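Local coordinates for APL1 (Anopheles gambiae, PDB 3O6N), which probably pairs with the leucine-rich repeat protein LRIM1 in a heterodimeric complex that regulates complement-like immunity in the mosquito, at residues A[335-348]-A[359-372]. Sequence-based numbering, arbitrary orientation.
Sequences LSTHHTLKNLTLSH and LFRNVARPAVDDAD. With NAG (2-acetamido-2-deoxy-beta-D-glucopyranose), chain D.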
ATOM      1  N   LEU A 335     -11.783  33.415   5.404  1.00 20.76           N
ATOM      2  CA  LEU A 335     -12.274  32.847   4.157  1.00 21.40           C
ATOM      3  C   LEU A 335     -12.983  33.929   3.352  1.00 27.43           C
ATOM      4  O   LEU A 335     -13.637  34.806   3.919  1.00 23.71           O
ATOM      5  CB  LEU A 335     -13.239  31.689   4.427  1.00 19.40           C
ATOM      6  CG  LEU A 335     -12.699  30.406   5.069  1.00 19.97           C
ATOM      7  CD1 LEU A 335     -13.839  29.431   5.320  1.00 18.86           C
ATOM      8  CD2 LEU A 335     -11.630  29.759   4.196  1.00 19.91           C
ATOM      9  N   SER A 336     -12.847  33.869   2.033  1.00 28.79           N
ATOM     10  CA  SER A 336     -13.545  34.792   1.147  1.00 27.61           C
ATOM     11  C   SER A 336     -15.016  34.413   1.053  1.00 27.03           C
ATOM     12  O   SER A 336     -15.388  33.274   1.336  1.00 27.82           O
ATOM     13  CB  SER A 336     -12.923  34.769  -0.249  1.00 33.86           C
ATOM     14  OG  SER A 336     -11.579  35.220  -0.218  1.00 34.57           O
ATOM     15  N   THR A 337     -15.845  35.364   0.640  1.00 23.60           N
ATOM     16  CA  THR A 337     -17.275  35.130   0.505  1.00 32.24           C
ATOM     17  C   THR A 337     -17.553  33.983  -0.464  1.00 31.97           C
ATOM     18  O   THR A 337     -18.551  33.274  -0.333  1.00 36.38           O
ATOM     19  CB  THR A 337     -18.000  36.398   0.005  1.00 38.31           C
ATOM     20  OG1 THR A 337     -17.642  37.511   0.833  1.00 43.40           O
ATOM     21  CG2 THR A 337     -19.507  36.205   0.050  1.00 41.62           C
ATOM     22  N   HIS A 338     -16.653  33.797  -1.422  1.00 26.41           N
ATOM     23  CA  HIS A 338     -16.859  32.837  -2.502  1.00 34.08           C
ATOM     24  C   HIS A 338     -16.070  31.538  -2.337  1.00 31.17           C
ATOM     25  O   HIS A 338     -15.869  30.805  -3.308  1.00 30.52           O
ATOM     26  CB  HIS A 338     -16.489  33.483  -3.835  1.00 43.91           C
ATOM     27  CG  HIS A 338     -15.068  33.960  -3.897  1.00 54.19           C
ATOM     28  ND1 HIS A 338     -14.007  33.108  -4.106  1.00 57.14           N
ATOM     29  CD2 HIS A 338     -14.539  35.199  -3.763  1.00 59.64           C
ATOM     30  CE1 HIS A 338     -12.881  33.803  -4.105  1.00 59.31           C
ATOM     31  NE2 HIS A 338     -13.177  35.073  -3.899  1.00 61.45           N
ATOM     32  N   HIS A 339     -15.623  31.245  -1.118  1.00 27.61           N
ATOM     33  CA  HIS A 339     -14.863  30.021  -0.876  1.00 24.22           C
ATOM     34  C   HIS A 339     -15.701  28.798  -1.238  1.00 27.45           C
ATOM     35  O   HIS A 339     -16.931  28.860  -1.249  1.00 23.63           O
ATOM     36  CB  HIS A 339     -14.420  29.937   0.584  1.00 23.47           C
ATOM     37  CG  HIS A 339     -15.537  29.620   1.530  1.00 24.00           C
ATOM     38  ND1 HIS A 339     -15.951  28.332   1.785  1.00 22.13           N
ATOM     39  CD2 HIS A 339     -16.339  30.427   2.267  1.00 23.14           C
ATOM     40  CE1 HIS A 339     -16.953  28.355   2.647  1.00 21.34           C
ATOM     41  NE2 HIS A 339     -17.208  29.613   2.953  1.00 19.88           N
ATOM     42  N   THR A 340     -15.032  27.686  -1.528  1.00 24.84           N
ATOM     43  CA  THR A 340     -15.714  26.489  -2.002  1.00 24.67           C
ATOM     44  C   THR A 340     -15.757  25.356  -0.977  1.00 25.13           C
ATOM     45  O   THR A 340     -16.074  24.219  -1.325  1.00 26.33           O
ATOM     46  CB  THR A 340     -15.060  25.955  -3.295  1.00 28.46           C
ATOM     47  OG1 THR A 340     -13.649  25.810  -3.089  1.00 25.14           O
ATOM     48  CG2 THR A 340     -15.296  26.914  -4.449  1.00 33.68           C
ATOM     49  N   LEU A 341     -15.446  25.656   0.280  1.00 20.95           N
ATOM     50  CA  LEU A 341     -15.393  24.610   1.305  1.00 21.88           C
ATOM     51  C   LEU A 341     -16.742  23.940   1.547  1.00 27.31           C
ATOM     52  O   LEU A 341     -17.772  24.608   1.668  1.00 29.72           O
ATOM     53  CB  LEU A 341     -14.831  25.156   2.624  1.00 19.52           C
ATOM     54  CG  LEU A 341     -13.322  25.435   2.633  1.00 22.59           C
ATOM     55  CD1 LEU A 341     -12.915  26.236   3.863  1.00 24.67           C
ATOM     56  CD2 LEU A 341     -12.533  24.134   2.546  1.00 18.05           C
ATOM     57  N   LYS A 342     -16.718  22.610   1.616  1.00 22.96           N
ATOM     58  CA  LYS A 342     -17.907  21.811   1.894  1.00 25.99           C
ATOM     59  C   LYS A 342     -17.768  21.061   3.218  1.00 20.39           C
ATOM     60  O   LYS A 342     -18.757  20.670   3.823  1.00 19.76           O
ATOM     61  CB  LYS A 342     -18.161  20.815   0.758  1.00 30.69           C
ATOM     62  CG  LYS A 342     -18.487  21.460  -0.576  1.00 39.19           C
ATOM     63  CD  LYS A 342     -19.720  22.344  -0.473  1.00 50.89           C
ATOM     64  CE  LYS A 342     -20.052  22.986  -1.811  1.00 57.69           C
ATOM     65  NZ  LYS A 342     -21.258  23.857  -1.729  1.00 60.12           N
ATOM     66  N   ASN A 343     -16.531  20.857   3.655  1.00 20.57           N
ATOM     67  CA  ASN A 343     -16.252  20.172   4.912  1.00 18.10           C
ATOM     68  C   ASN A 343     -15.068  20.835   5.610  1.00 18.64           C
ATOM     69  O   ASN A 343     -13.961  20.854   5.080  1.00 21.81           O
ATOM     70  CB  ASN A 343     -15.958  18.687   4.659  1.00 23.70           C
ATOM     71  CG  ASN A 343     -16.062  17.841   5.920  1.00 34.91           C
ATOM     72  OD1 ASN A 343     -15.843  18.322   7.032  1.00 36.28           O
ATOM     73  ND2 ASN A 343     -16.406  16.567   5.747  1.00 42.43           N
ATOM     74  N   LEU A 344     -15.313  21.385   6.797  1.00 18.45           N
ATOM     75  CA  LEU A 344     -14.298  22.116   7.544  1.00 12.65           C
ATOM     76  C   LEU A 344     -14.296  21.691   9.010  1.00 16.04           C
ATOM     77  O   LEU A 344     -15.348  21.654   9.641  1.00 16.43           O
ATOM     78  CB  LEU A 344     -14.571  23.621   7.440  1.00 16.32           C
ATOM     79  CG  LEU A 344     -13.677  24.601   8.205  1.00 18.03           C
ATOM     80  CD1 LEU A 344     -12.240  24.538   7.687  1.00 17.82           C
ATOM     81  CD2 LEU A 344     -14.237  26.020   8.089  1.00 17.37           C
ATOM     82  N   THR A 345     -13.127  21.346   9.548  1.00 15.31           N
ATOM     83  CA  THR A 345     -13.015  21.070  10.984  1.00 16.70           C
ATOM     84  C   THR A 345     -12.196  22.161  11.674  1.00 15.78           C
ATOM     85  O   THR A 345     -11.188  22.625  11.135  1.00 14.98           O
ATOM     86  CB  THR A 345     -12.422  19.685  11.293  1.00 14.18           C
ATOM     87  OG1 THR A 345     -11.098  19.582  10.755  1.00 15.43           O
ATOM     88  CG2 THR A 345     -13.306  18.578  10.705  1.00 16.03           C
ATOM     89  N   LEU A 346     -12.632  22.560  12.867  1.00 14.33           N
ATOM     90  CA  LEU A 346     -12.101  23.755  13.528  1.00 15.36           C
ATOM     91  C   LEU A 346     -11.876  23.583  15.027  1.00 16.96           C
ATOM     92  O   LEU A 346     -11.276  24.445  15.671  1.00 16.80           O
ATOM     93  CB  LEU A 346     -13.058  24.929  13.320  1.00 15.59           C
ATOM     94  CG  LEU A 346     -13.329  25.353  11.877  1.00 18.87           C
ATOM     95  CD1 LEU A 346     -14.487  26.352  11.828  1.00 17.55           C
ATOM     96  CD2 LEU A 346     -12.070  25.940  11.247  1.00 14.41           C
ATOM     97  N   SER A 347     -12.364  22.482  15.590  1.00 16.40           N
ATOM     98  CA  SER A 347     -12.351  22.327  17.041  1.00 17.06           C
ATOM     99  C   SER A 347     -10.953  22.062  17.596  1.00 17.07           C
ATOM    100  O   SER A 347     -10.017  21.743  16.853  1.00 16.89           O
ATOM    101  CB  SER A 347     -13.342  21.248  17.494  1.00 16.76           C
ATOM    102  OG  SER A 347     -12.875  19.944  17.185  1.00 17.74           O
ATOM    103  N   HIS A 348     -10.818  22.214  18.909  1.00 16.88           N
ATOM    104  CA  HIS A 348      -9.542  22.016  19.583  1.00 17.65           C
ATOM    105  C   HIS A 348      -8.448  22.899  18.999  1.00 19.09           C
ATOM    106  O   HIS A 348      -7.420  22.408  18.540  1.00 19.23           O
ATOM    107  CB  HIS A 348      -9.119  20.545  19.533  1.00 17.21           C
ATOM    108  CG  HIS A 348     -10.038  19.631  20.278  1.00 26.96           C
ATOM    109  ND1 HIS A 348     -11.199  19.132  19.727  1.00 32.37           N
ATOM    110  CD2 HIS A 348      -9.973  19.131  21.535  1.00 27.97           C
ATOM    111  CE1 HIS A 348     -11.805  18.358  20.611  1.00 33.57           C
ATOM    112  NE2 HIS A 348     -11.083  18.342  21.716  1.00 33.99           N
ATOM    113  N   LEU A 359     -15.551  34.752  10.511  1.00 13.94           N
ATOM    114  CA  LEU A 359     -15.530  33.498   9.761  1.00 13.55           C
ATOM    115  C   LEU A 359     -16.941  33.028   9.440  1.00 19.48           C
ATOM    116  O   LEU A 359     -17.255  32.719   8.290  1.00 16.29           O
ATOM    117  CB  LEU A 359     -14.800  32.416  10.552  1.00 14.30           C
ATOM    118  CG  LEU A 359     -14.622  31.074   9.836  1.00 18.16           C
ATOM    119  CD1 LEU A 359     -13.774  31.251   8.581  1.00 16.12           C
ATOM    120  CD2 LEU A 359     -14.001  30.056  10.775  1.00 19.92           C
ATOM    121  N   PHE A 360     -17.792  32.998  10.462  1.00 18.85           N
ATOM    122  CA  PHE A 360     -19.140  32.452  10.326  1.00 20.64           C
ATOM    123  C   PHE A 360     -20.114  33.331   9.535  1.00 19.14           C
ATOM    124  O   PHE A 360     -21.276  32.976   9.358  1.00 19.24           O
ATOM    125  CB  PHE A 360     -19.714  32.070  11.694  1.00 22.05           C
ATOM    126  CG  PHE A 360     -19.304  30.698  12.149  1.00 20.14           C
ATOM    127  CD1 PHE A 360     -20.186  29.632  12.057  1.00 21.35           C
ATOM    128  CD2 PHE A 360     -18.031  30.468  12.643  1.00 18.33           C
ATOM    129  CE1 PHE A 360     -19.809  28.365  12.465  1.00 19.16           C
ATOM    130  CE2 PHE A 360     -17.648  29.204  13.052  1.00 21.94           C
ATOM    131  CZ  PHE A 360     -18.537  28.150  12.963  1.00 23.13           C
ATOM    132  N   ARG A 361     -19.642  34.469   9.041  1.00 19.49           N
ATOM    133  CA  ARG A 361     -20.437  35.237   8.091  1.00 16.58           C
ATOM    134  C   ARG A 361     -20.478  34.509   6.744  1.00 20.49           C
ATOM    135  O   ARG A 361     -21.391  34.719   5.940  1.00 20.28           O
ATOM    136  CB  ARG A 361     -19.860  36.645   7.909  1.00 19.29           C
ATOM    137  CG  ARG A 361     -19.899  37.502   9.171  1.00 20.52           C
ATOM    138  CD  ARG A 361     -19.408  38.915   8.879  1.00 22.21           C
ATOM    139  NE  ARG A 361     -20.338  39.641   8.016  1.00 23.65           N
ATOM    140  CZ  ARG A 361     -20.034  40.754   7.355  1.00 34.91           C
ATOM    141  NH1 ARG A 361     -18.817  41.269   7.445  1.00 37.20           N
ATOM    142  NH2 ARG A 361     -20.945  41.347   6.598  1.00 36.19           N
ATOM    143  N   ASN A 362     -19.491  33.647   6.510  1.00 14.62           N
ATOM    144  CA  ASN A 362     -19.339  32.975   5.215  1.00 15.29           C
ATOM    145  C   ASN A 362     -19.395  31.450   5.248  1.00 20.70           C
ATOM    146  O   ASN A 362     -19.405  30.805   4.200  1.00 19.18           O
ATOM    147  CB  ASN A 362     -18.040  33.414   4.538  1.00 17.84           C
ATOM    148  CG  ASN A 362     -18.037  34.885   4.200  1.00 23.18           C
ATOM    149  OD1 ASN A 362     -19.047  35.434   3.756  1.00 28.31           O
ATOM    150  ND2 ASN A 362     -16.904  35.538   4.413  1.00 24.44           N
ATOM    151  N   VAL A 363     -19.411  30.871   6.441  1.00 17.90           N
ATOM    152  CA  VAL A 363     -19.501  29.418   6.566  1.00 15.44           C
ATOM    153  C   VAL A 363     -20.249  29.079   7.851  1.00 20.42           C
ATOM    154  O   VAL A 363     -20.262  29.867   8.795  1.00 19.62           O
ATOM    155  CB  VAL A 363     -18.102  28.761   6.556  1.00 17.69           C
ATOM    156  CG1 VAL A 363     -17.399  28.965   7.886  1.00 18.14           C
ATOM    157  CG2 VAL A 363     -18.197  27.269   6.210  1.00 18.04           C
ATOM    158  N   ALA A 364     -20.888  27.914   7.874  1.00 16.54           N
ATOM    159  CA  ALA A 364     -21.647  27.490   9.044  1.00 18.93           C
ATOM    160  C   ALA A 364     -21.777  25.975   9.085  1.00 16.76           C
ATOM    161  O   ALA A 364     -21.095  25.264   8.346  1.00 18.01           O
ATOM    162  CB  ALA A 364     -23.022  28.146   9.052  1.00 19.01           C
ATOM    163  N   ARG A 365     -22.648  25.485   9.957  1.00 19.41           N
ATOM    164  CA  ARG A 365     -22.903  24.056  10.047  1.00 18.95           C
ATOM    165  C   ARG A 365     -24.064  23.684   9.135  1.00 19.73           C
ATOM    166  O   ARG A 365     -24.994  24.466   8.964  1.00 20.75           O
ATOM    167  CB  ARG A 365     -23.170  23.654  11.498  1.00 18.44           C
ATOM    168  CG  ARG A 365     -21.967  23.925  12.385  1.00 18.40           C
ATOM    169  CD  ARG A 365     -22.135  23.437  13.810  1.00 16.52           C
ATOM    170  NE  ARG A 365     -20.854  23.516  14.506  1.00 19.21           N
ATOM    171  CZ  ARG A 365     -20.330  24.641  14.981  1.00 24.79           C
ATOM    172  NH1 ARG A 365     -20.987  25.789  14.848  1.00 22.80           N
ATOM    173  NH2 ARG A 365     -19.151  24.620  15.590  1.00 17.29           N
ATOM    174  N   PRO A 366     -24.026  22.471   8.562  1.00 17.00           N
ATOM    175  CA  PRO A 366     -23.069  21.411   8.888  1.00 18.76           C
ATOM    176  C   PRO A 366     -21.784  21.371   8.045  1.00 18.41           C
ATOM    177  O   PRO A 366     -21.053  20.390   8.157  1.00 16.53           O
ATOM    178  CB  PRO A 366     -23.885  20.141   8.631  1.00 21.76           C
ATOM    179  CG  PRO A 366     -24.763  20.522   7.479  1.00 20.81           C
ATOM    180  CD  PRO A 366     -25.093  21.990   7.665  1.00 18.39           C
ATOM    181  N   ALA A 367     -21.510  22.383   7.229  1.00 18.63           N
ATOM    182  CA  ALA A 367     -20.233  22.423   6.510  1.00 19.82           C
ATOM    183  C   ALA A 367     -19.103  22.336   7.530  1.00 21.62           C
ATOM    184  O   ALA A 367     -18.191  21.515   7.401  1.00 20.26           O
ATOM    185  CB  ALA A 367     -20.112  23.682   5.669  1.00 21.13           C
ATOM    186  N   VAL A 368     -19.174  23.189   8.550  1.00 16.03           N
ATOM    187  CA  VAL A 368     -18.338  23.036   9.733  1.00 12.76           C
ATOM    188  C   VAL A 368     -18.769  21.760  10.440  1.00 16.73           C
ATOM    189  O   VAL A 368     -19.898  21.655  10.922  1.00 17.05           O
ATOM    190  CB  VAL A 368     -18.464  24.241  10.683  1.00 16.64           C
ATOM    191  CG1 VAL A 368     -17.699  23.980  11.973  1.00 14.58           C
ATOM    192  CG2 VAL A 368     -17.944  25.507   9.995  1.00 16.42           C
ATOM    193  N   ASP A 369     -17.864  20.791  10.500  1.00 15.69           N
ATOM    194  CA  ASP A 369     -18.225  19.431  10.887  1.00 16.67           C
ATOM    195  C   ASP A 369     -18.137  19.180  12.385  1.00 18.93           C
ATOM    196  O   ASP A 369     -18.672  18.188  12.883  1.00 20.75           O
ATOM    197  CB  ASP A 369     -17.337  18.427  10.147  1.00 16.69           C
ATOM    198  CG  ASP A 369     -17.769  16.993  10.371  1.00 26.70           C
ATOM    199  OD1 ASP A 369     -18.890  16.642   9.947  1.00 28.07           O
ATOM    200  OD2 ASP A 369     -16.992  16.220  10.967  1.00 29.21           O
ATOM    201  N   ASP A 370     -17.477  20.079  13.109  1.00 17.26           N
ATOM    202  CA  ASP A 370     -17.237  19.842  14.527  1.00 16.00           C
ATOM    203  C   ASP A 370     -17.503  21.050  15.427  1.00 17.55           C
ATOM    204  O   ASP A 370     -17.936  22.106  14.968  1.00 19.66           O
ATOM    205  CB  ASP A 370     -15.818  19.302  14.750  1.00 17.24           C
ATOM    206  CG  ASP A 370     -14.737  20.273  14.295  1.00 16.90           C
ATOM    207  OD1 ASP A 370     -15.065  21.269  13.618  1.00 16.69           O
ATOM    208  OD2 ASP A 370     -13.553  20.025  14.611  1.00 17.96           O
ATOM    209  N   ALA A 371     -17.244  20.867  16.716  1.00 14.73           N
ATOM    210  CA  ALA A 371     -17.465  21.906  17.715  1.00 19.07           C
ATOM    211  C   ALA A 371     -16.723  21.550  18.999  1.00 20.48           C
ATOM    212  O   ALA A 371     -16.308  20.406  19.185  1.00 23.80           O
ATOM    213  CB  ALA A 371     -18.958  22.064  17.994  1.00 23.03           C
ATOM    214  N   ASP A 372     -16.549  22.536  19.875  1.00 17.58           N
ATOM    215  CA  ASP A 372     -15.999  22.292  21.202  1.00 17.41           C
ATOM    216  C   ASP A 372     -17.153  22.153  22.183  1.00 25.24           C
ATOM    217  O   ASP A 372     -18.152  22.859  22.070  1.00 26.31           O
ATOM    218  CB  ASP A 372     -15.105  23.456  21.638  1.00 16.25           C
ATOM    219  CG  ASP A 372     -13.864  23.593  20.785  1.00 16.31           C
ATOM    220  OD1 ASP A 372     -13.176  22.577  20.549  1.00 18.60           O
ATOM    221  OD2 ASP A 372     -13.574  24.726  20.353  1.00 17.63           O
TER
HETATM  222  C1  NAG D1004     -16.224  15.846   6.983  1.00 48.40           C
HETATM  223  C2  NAG D1004     -17.163  14.647   6.851  1.00 54.92           C
HETATM  224  C3  NAG D1004     -16.940  13.607   7.943  1.00 58.68           C
HETATM  225  C4  NAG D1004     -15.460  13.317   8.143  1.00 60.35           C
HETATM  226  C5  NAG D1004     -14.670  14.612   8.288  1.00 59.83           C
HETATM  227  C6  NAG D1004     -13.180  14.320   8.424  1.00 63.43           C
HETATM  228  C7  NAG D1004     -19.336  15.014   5.831  1.00 62.06           C
HETATM  229  C8  NAG D1004     -20.688  15.652   5.958  1.00 62.52           C
HETATM  230  N2  NAG D1004     -18.540  15.097   6.894  1.00 58.77           N
HETATM  231  O3  NAG D1004     -17.601  12.413   7.592  1.00 59.62           O
HETATM  232  O4  NAG D1004     -15.290  12.528   9.300  1.00 61.69           O
HETATM  233  O5  NAG D1004     -14.883  15.439   7.163  1.00 53.85           O
HETATM  234  O6  NAG D1004     -12.745  14.659   9.722  1.00 65.64           O
HETATM  235  O7  NAG D1004     -19.006  14.450   4.789  1.00 63.50           O
HETATM  236  O   HOH W   1     -15.525  33.835   6.248  1.00 37.66           O
HETATM  237  O   HOH W   2     -14.487  17.653  18.439  1.00 51.25           O
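The C-terminal cap of the leucine-rich repeat solenoid closes here over the last strand of its parallel array, 343-345, with the segment 359-372, from the end of helix 353-359 onward, pairing along the strand's outer edge at 367-369. A single beta bridge joins Leu-344 to Val-368: Leu-344 N donates to Ala-367 O (2.9 Å), and Asp-369 N returns a bond to Leu-344 O. Where the strand ends, the carboxylate of Asp-370 takes over. Its OD1 receives Leu-346 N (2.9 Å) on the syn lone pair, while OD2 accepts from Ser-347 N and, at 2.7 Å, from Ser-347 OG, both on one face of the carboxylate plane. CG of Asp-370 stands between its own backbone N and carbonyl carbon (chi1 61°), turning both oxygens to these donors. Two residues on from Asp-370, Asp-372 OD1 uses its syn lone pair for His-348 N (2.9 Å) and lies over one face of the His-348 ring; its OD2 is bound by Cys-386 N. At the other end, His-339 NE2 gives a hydrogen bond to Asn-362 O (2.8 Å), nearly in the imidazole plane but well above the carbonyl plane; ND1 accepts from Leu-341 N, so both ring nitrogens are engaged and the ring's rotation is fixed. Leu-335 CD1 sits over the centre of that ring and also meets Leu-359 CD1 (3.7 Å). Leu-359 sends its other methyl, CD2, tip to tip against Leu-346 CD1 (3.9 Å), which also packs on Val-368 CG1. On the glycan side, Asn-343 ND2 is bonded covalently to NAG C1, and the sugar's N2 gives a weak hydrogen bond to Asp-369 OD1. Strand 322-324 pairs with the inner edge of 343-345, helix 353-359 leads into the capping loop, and Leu-385 of strand 385-388 packs against Leu-346 and Phe-360.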